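PDB 6OFQ: heme-binding protein A / AI-2 binding protein A, which probably binds short peptides in the periplasm of Helicobacter pylori and hands them to an ABC transporter for import. Local coordinates for residues Val34-Pro46 with Lys215-Leu227. Residues are numbered along the deposited sequence; the frame is centred on the assembly and turned at random. Where two conformers were deposited one is given.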
loop_
_atom_site.group_PDB
_atom_site.type_symbol
_atom_site.label_atom_id
_atom_site.label_comp_id
_atom_site.label_asym_id
_atom_site.label_seq_id
_atom_site.Cartn_x
_atom_site.Cartn_y
_atom_site.Cartn_z
ATOM N N VAL A 34 -18.821 11.814 -2.726
ATOM C CA VAL A 34 -18.832 10.613 -3.611
ATOM C C VAL A 34 -17.441 10.464 -4.217
ATOM O O VAL A 34 -17.038 11.302 -5.039
ATOM C CB VAL A 34 -19.918 10.664 -4.690
ATOM C CG1 VAL A 34 -19.945 9.323 -5.410
ATOM C CG2 VAL A 34 -21.283 10.849 -4.049
ATOM N N PHE A 35 -16.717 9.444 -3.779
ATOM C CA PHE A 35 -15.345 9.153 -4.214
ATOM C C PHE A 35 -15.483 7.967 -5.161
ATOM O O PHE A 35 -16.213 7.026 -4.847
ATOM C CB PHE A 35 -14.563 8.742 -2.980
ATOM C CG PHE A 35 -13.151 8.293 -3.181
ATOM C CD1 PHE A 35 -12.836 6.975 -3.422
ATOM C CD2 PHE A 35 -12.087 9.146 -3.029
ATOM C CE1 PHE A 35 -11.514 6.568 -3.561
ATOM C CE2 PHE A 35 -10.761 8.756 -3.141
ATOM C CZ PHE A 35 -10.484 7.438 -3.424
ATOM N N ALA A 36 -14.743 7.986 -6.250
ATOM C CA ALA A 36 -14.762 6.843 -7.153
ATOM C C ALA A 36 -13.338 6.382 -7.437
ATOM O O ALA A 36 -12.376 7.132 -7.533
ATOM C CB ALA A 36 -15.461 7.223 -8.468
ATOM N N ARG A 37 -13.257 5.075 -7.682
ATOM C CA ARG A 37 -12.017 4.369 -7.877
ATOM C C ARG A 37 -12.244 3.143 -8.722
ATOM O O ARG A 37 -13.372 2.752 -9.028
ATOM C CB ARG A 37 -11.367 4.081 -6.534
ATOM C CG ARG A 37 -12.248 3.420 -5.488
ATOM C CD ARG A 37 -12.523 1.949 -5.743
ATOM N NE ARG A 37 -13.264 1.264 -4.676
ATOM C CZ ARG A 37 -12.808 0.898 -3.482
ATOM N NH1 ARG A 37 -11.566 1.194 -3.198
ATOM N NH2 ARG A 37 -13.583 0.368 -2.584
ATOM N N GLY A 38 -11.188 2.528 -9.197
ATOM C CA GLY A 38 -11.227 1.497 -10.211
ATOM C C GLY A 38 -11.517 0.093 -9.806
ATOM O O GLY A 38 -12.048 -0.673 -10.607
ATOM N N ALA A 39 -11.206 -0.322 -8.582
ATOM C CA ALA A 39 -11.383 -1.701 -8.083
ATOM C C ALA A 39 -11.770 -1.637 -6.622
ATOM O O ALA A 39 -11.238 -0.852 -5.834
ATOM C CB ALA A 39 -10.118 -2.482 -8.277
ATOM N N ASP A 40 -12.680 -2.528 -6.286
ATOM C CA ASP A 40 -13.186 -2.614 -4.911
ATOM C C ASP A 40 -12.110 -3.117 -3.941
ATOM O O ASP A 40 -11.152 -3.725 -4.321
ATOM C CB ASP A 40 -14.379 -3.564 -4.898
ATOM C CG ASP A 40 -15.263 -3.459 -3.673
ATOM O OD1 ASP A 40 -15.151 -2.498 -2.882
ATOM O OD2 ASP A 40 -16.078 -4.419 -3.537
ATOM N N GLY A 41 -12.361 -2.810 -2.674
ATOM C CA GLY A 41 -11.605 -3.480 -1.606
ATOM C C GLY A 41 -11.876 -4.976 -1.573
ATOM O O GLY A 41 -12.877 -5.476 -2.121
ATOM N N SER A 42 -10.991 -5.691 -0.880
ATOM C CA SER A 42 -11.037 -7.135 -0.778
ATOM C C SER A 42 -11.377 -7.621 0.634
ATOM O O SER A 42 -11.663 -8.815 0.805
ATOM C CB SER A 42 -9.696 -7.735 -1.246
ATOM O OG SER A 42 -9.537 -7.593 -2.658
ATOM N N SER A 43 -11.401 -6.736 1.621
ATOM C CA SER A 43 -11.705 -7.146 2.996
ATOM C C SER A 43 -12.052 -5.855 3.750
ATOM O O SER A 43 -11.616 -4.737 3.339
ATOM C CB SER A 43 -10.522 -7.865 3.650
ATOM O OG SER A 43 -10.904 -8.402 4.939
ATOM N N MET A 44 -12.679 -6.025 4.911
ATOM C CA MET A 44 -12.806 -4.996 5.918
ATOM C C MET A 44 -11.894 -5.236 7.151
ATOM O O MET A 44 -11.975 -4.459 8.085
ATOM C CB MET A 44 -14.268 -4.838 6.359
ATOM C CG MET A 44 -15.091 -4.274 5.213
ATOM S SD MET A 44 -14.732 -2.545 4.849
ATOM C CE MET A 44 -15.374 -2.471 3.180
ATOM N N ASP A 45 -11.069 -6.254 7.100
ATOM C CA ASP A 45 -10.003 -6.461 8.112
ATOM C C ASP A 45 -8.671 -6.145 7.419
ATOM O O ASP A 45 -8.192 -6.930 6.608
ATOM C CB ASP A 45 -10.015 -7.900 8.657
ATOM C CG ASP A 45 -8.946 -8.169 9.682
ATOM O OD1 ASP A 45 -8.026 -7.345 9.898
ATOM O OD2 ASP A 45 -9.038 -9.197 10.399
ATOM N N PRO A 46 -8.072 -4.998 7.741
ATOM C CA PRO A 46 -6.879 -4.562 7.003
ATOM C C PRO A 46 -5.663 -5.421 7.202
ATOM O O PRO A 46 -4.734 -5.349 6.387
ATOM C CB PRO A 46 -6.633 -3.150 7.495
ATOM C CG PRO A 46 -7.183 -3.215 8.843
ATOM C CD PRO A 46 -8.410 -4.049 8.805
ATOM N N LYS A 215 -17.763 5.348 10.384
ATOM C CA LYS A 215 -18.156 3.984 10.657
ATOM C C LYS A 215 -18.777 3.361 9.425
ATOM O O LYS A 215 -19.247 4.083 8.531
ATOM C CB LYS A 215 -19.094 3.892 11.851
ATOM C CG LYS A 215 -20.385 4.644 11.628
ATOM C CD LYS A 215 -21.124 4.760 12.956
ATOM C CE LYS A 215 -22.326 5.669 12.749
ATOM N NZ LYS A 215 -23.003 5.613 14.065
ATOM N N PHE A 216 -18.726 2.043 9.352
ATOM C CA PHE A 216 -19.288 1.289 8.227
ATOM C C PHE A 216 -20.824 1.301 8.228
ATOM O O PHE A 216 -21.399 1.137 9.308
ATOM C CB PHE A 216 -18.806 -0.145 8.370
ATOM C CG PHE A 216 -19.283 -1.110 7.351
ATOM C CD1 PHE A 216 -20.507 -1.745 7.474
ATOM C CD2 PHE A 216 -18.470 -1.483 6.303
ATOM C CE1 PHE A 216 -20.941 -2.690 6.537
ATOM C CE2 PHE A 216 -18.856 -2.475 5.411
ATOM C CZ PHE A 216 -20.074 -3.060 5.536
ATOM N N PHE A 217 -21.378 1.484 7.032
ATOM C CA PHE A 217 -22.834 1.275 6.834
ATOM C C PHE A 217 -23.142 0.139 5.906
ATOM O O PHE A 217 -24.024 -0.683 6.216
ATOM C CB PHE A 217 -23.537 2.564 6.455
ATOM C CG PHE A 217 -25.016 2.424 6.275
ATOM C CD1 PHE A 217 -25.814 2.259 7.391
ATOM C CD2 PHE A 217 -25.551 2.421 5.018
ATOM C CE1 PHE A 217 -27.176 2.084 7.240
ATOM C CE2 PHE A 217 -26.915 2.234 4.866
ATOM C CZ PHE A 217 -27.707 2.126 5.981
ATOM N N LEU A 218 -22.535 0.064 4.740
ATOM C CA LEU A 218 -22.844 -0.949 3.763
ATOM C C LEU A 218 -21.660 -1.238 2.866
ATOM O O LEU A 218 -20.871 -0.315 2.595
ATOM C CB LEU A 218 -23.999 -0.352 2.928
ATOM C CG LEU A 218 -24.519 -0.941 1.655
ATOM C CD1 LEU A 218 -25.817 -0.192 1.436
ATOM C CD2 LEU A 218 -23.598 -0.550 0.517
ATOM N N TRP A 219 -21.574 -2.469 2.396
ATOM C CA TRP A 219 -20.621 -2.855 1.370
ATOM C C TRP A 219 -21.334 -3.702 0.323
ATOM O O TRP A 219 -21.709 -4.846 0.599
ATOM C CB TRP A 219 -19.465 -3.616 1.998
ATOM C CG TRP A 219 -18.382 -4.141 1.056
ATOM C CD1 TRP A 219 -18.119 -3.701 -0.248
ATOM C CD2 TRP A 219 -17.382 -5.083 1.369
ATOM N NE1 TRP A 219 -17.040 -4.373 -0.740
ATOM C CE2 TRP A 219 -16.546 -5.203 0.249
ATOM C CE3 TRP A 219 -17.083 -5.822 2.536
ATOM C CZ2 TRP A 219 -15.409 -6.016 0.268
ATOM C CZ3 TRP A 219 -15.971 -6.649 2.519
ATOM C CH2 TRP A 219 -15.195 -6.792 1.396
ATOM N N ASN A 220 -21.560 -3.166 -0.868
ATOM C CA ASN A 220 -22.047 -3.961 -1.988
ATOM C C ASN A 220 -20.847 -4.204 -2.869
ATOM O O ASN A 220 -20.253 -3.277 -3.457
ATOM C CB ASN A 220 -23.124 -3.236 -2.787
ATOM C CG ASN A 220 -24.430 -3.008 -2.026
ATOM O OD1 ASN A 220 -24.680 -3.660 -1.029
ATOM N ND2 ASN A 220 -25.242 -2.075 -2.489
ATOM N N LYS A 221 -20.489 -5.469 -2.984
ATOM C CA LYS A 221 -19.297 -5.905 -3.668
ATOM C C LYS A 221 -19.243 -5.344 -5.083
ATOM O O LYS A 221 -20.257 -5.353 -5.791
ATOM C CB LYS A 221 -19.288 -7.439 -3.681
ATOM C CG LYS A 221 -17.962 -8.110 -3.976
ATOM C CD LYS A 221 -18.213 -9.555 -4.383
ATOM C CE LYS A 221 -17.139 -10.032 -5.350
ATOM N NZ LYS A 221 -16.771 -11.430 -5.013
ATOM N N ASP A 222 -18.087 -4.801 -5.467
ATOM C CA ASP A 222 -17.823 -4.288 -6.809
ATOM C C ASP A 222 -18.723 -3.125 -7.194
ATOM O O ASP A 222 -18.809 -2.747 -8.372
ATOM C CB ASP A 222 -17.825 -5.436 -7.866
ATOM C CG ASP A 222 -16.826 -6.505 -7.538
ATOM O OD1 ASP A 222 -15.762 -6.138 -7.021
ATOM O OD2 ASP A 222 -17.091 -7.719 -7.733
ATOM N N GLU A 223 -19.426 -2.508 -6.238
ATOM C CA GLU A 223 -20.331 -1.408 -6.505
ATOM C C GLU A 223 -20.068 -0.190 -5.619
ATOM O O GLU A 223 -19.617 0.855 -6.085
ATOM C CB GLU A 223 -21.769 -1.914 -6.378
ATOM C CG GLU A 223 -22.936 -0.968 -6.601
ATOM C CD GLU A 223 -24.190 -1.583 -5.958
ATOM O OE1 GLU A 223 -24.784 -0.886 -5.083
ATOM O OE2 GLU A 223 -24.492 -2.771 -6.309
ATOM N N LYS A 224 -20.346 -0.307 -4.325
ATOM C CA LYS A 224 -20.127 0.829 -3.434
ATOM C C LYS A 224 -20.010 0.389 -1.986
ATOM O O LYS A 224 -20.548 -0.652 -1.572
ATOM C CB LYS A 224 -21.250 1.879 -3.521
ATOM C CG LYS A 224 -22.612 1.401 -3.037
ATOM C CD LYS A 224 -23.751 2.377 -3.259
ATOM C CE LYS A 224 -25.061 1.874 -2.694
ATOM N NZ LYS A 224 -26.058 2.914 -3.082
ATOM N N ILE A 225 -19.263 1.206 -1.215
ATOM C CA ILE A 225 -19.229 1.170 0.245
ATOM C C ILE A 225 -19.746 2.510 0.741
ATOM O O ILE A 225 -19.373 3.594 0.206
ATOM C CB ILE A 225 -17.767 0.975 0.684
ATOM C CG1 ILE A 225 -17.335 -0.438 0.277
ATOM C CG2 ILE A 225 -17.622 1.241 2.177
ATOM C CD1 ILE A 225 -15.825 -0.536 0.114
ATOM N N ILE A 226 -20.564 2.469 1.800
ATOM C CA ILE A 226 -21.050 3.676 2.437
ATOM C C ILE A 226 -20.473 3.772 3.833
ATOM O O ILE A 226 -20.562 2.799 4.607
ATOM C CB ILE A 226 -22.608 3.739 2.505
ATOM C CG1 ILE A 226 -23.187 3.790 1.091
ATOM C CG2 ILE A 226 -23.069 4.925 3.335
ATOM C CD1 ILE A 226 -24.698 3.724 1.029
ATOM N N LEU A 227 -19.831 4.902 4.106
ATOM C CA LEU A 227 -19.276 5.272 5.408
ATOM C C LEU A 227 -20.096 6.423 5.959
ATOM O O LEU A 227 -20.389 7.377 5.222
ATOM C CB LEU A 227 -17.811 5.734 5.298
ATOM C CG LEU A 227 -16.926 4.706 4.608
ATOM C CD1 LEU A 227 -15.522 5.306 4.386
ATOM C CD2 LEU A 227 -16.846 3.370 5.330
HETATM O O HOH W 1 -17.801 -1.700 -2.998
HETATM O O HOH W 2 -13.817 -4.485 -8.124
#
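Asp-40 and Trp-219 form the polar centre of this contact, where one carboxylate oxygen receives both an indole N-H and a backbone N-H of the hairpin turn. Both hydrogen bonds to Asp-40 OD2 are nearly straight. Trp-219 NE1 approaches at 3.0 Å on the syn side, and OD2 lies close to the indole plane, with ring and carboxylate planes 79° apart; the backbone N of Asp-222 comes at 2.8 Å from above the carboxylate. Arg-37, whose main partner is Glu-53 through NH1, also makes a salt bridge from NH2 to Asp-40 OD1 at 3.3 Å. Two waters extend the network: one lies 2.8 Å from Asp-40 OD1 and also reaches Asn-220 O, while the other joins Asp-40 N to Asp-222 OD1.

The apolar half belongs to Met-44. Its chain, bent at chi2 (-71°), brings CE over one face of the indole, 4.0 Å from the centroid of the six-membered ring of Trp-219, a CH-pi contact. CE also meets Ile-225 CD1 tip to tip at 3.7 Å and the edge of the Phe-216 ring. Ala-57 of helix 52-61 packs on Met-44 too.

Strands 214-220 and 224-229 form a hairpin with a classic bulge at Glu-223 and Lys-224, at the margin of a five-stranded mixed sheet that also contains strand 32-37. The contact thus fastens the loop after strand 32-37 to the turn and one face of the hairpin strands; Arg-37 and the two N-H donors would be expected to stabilise a charged Asp-40 and offset the nearby Asp-222 carboxylate.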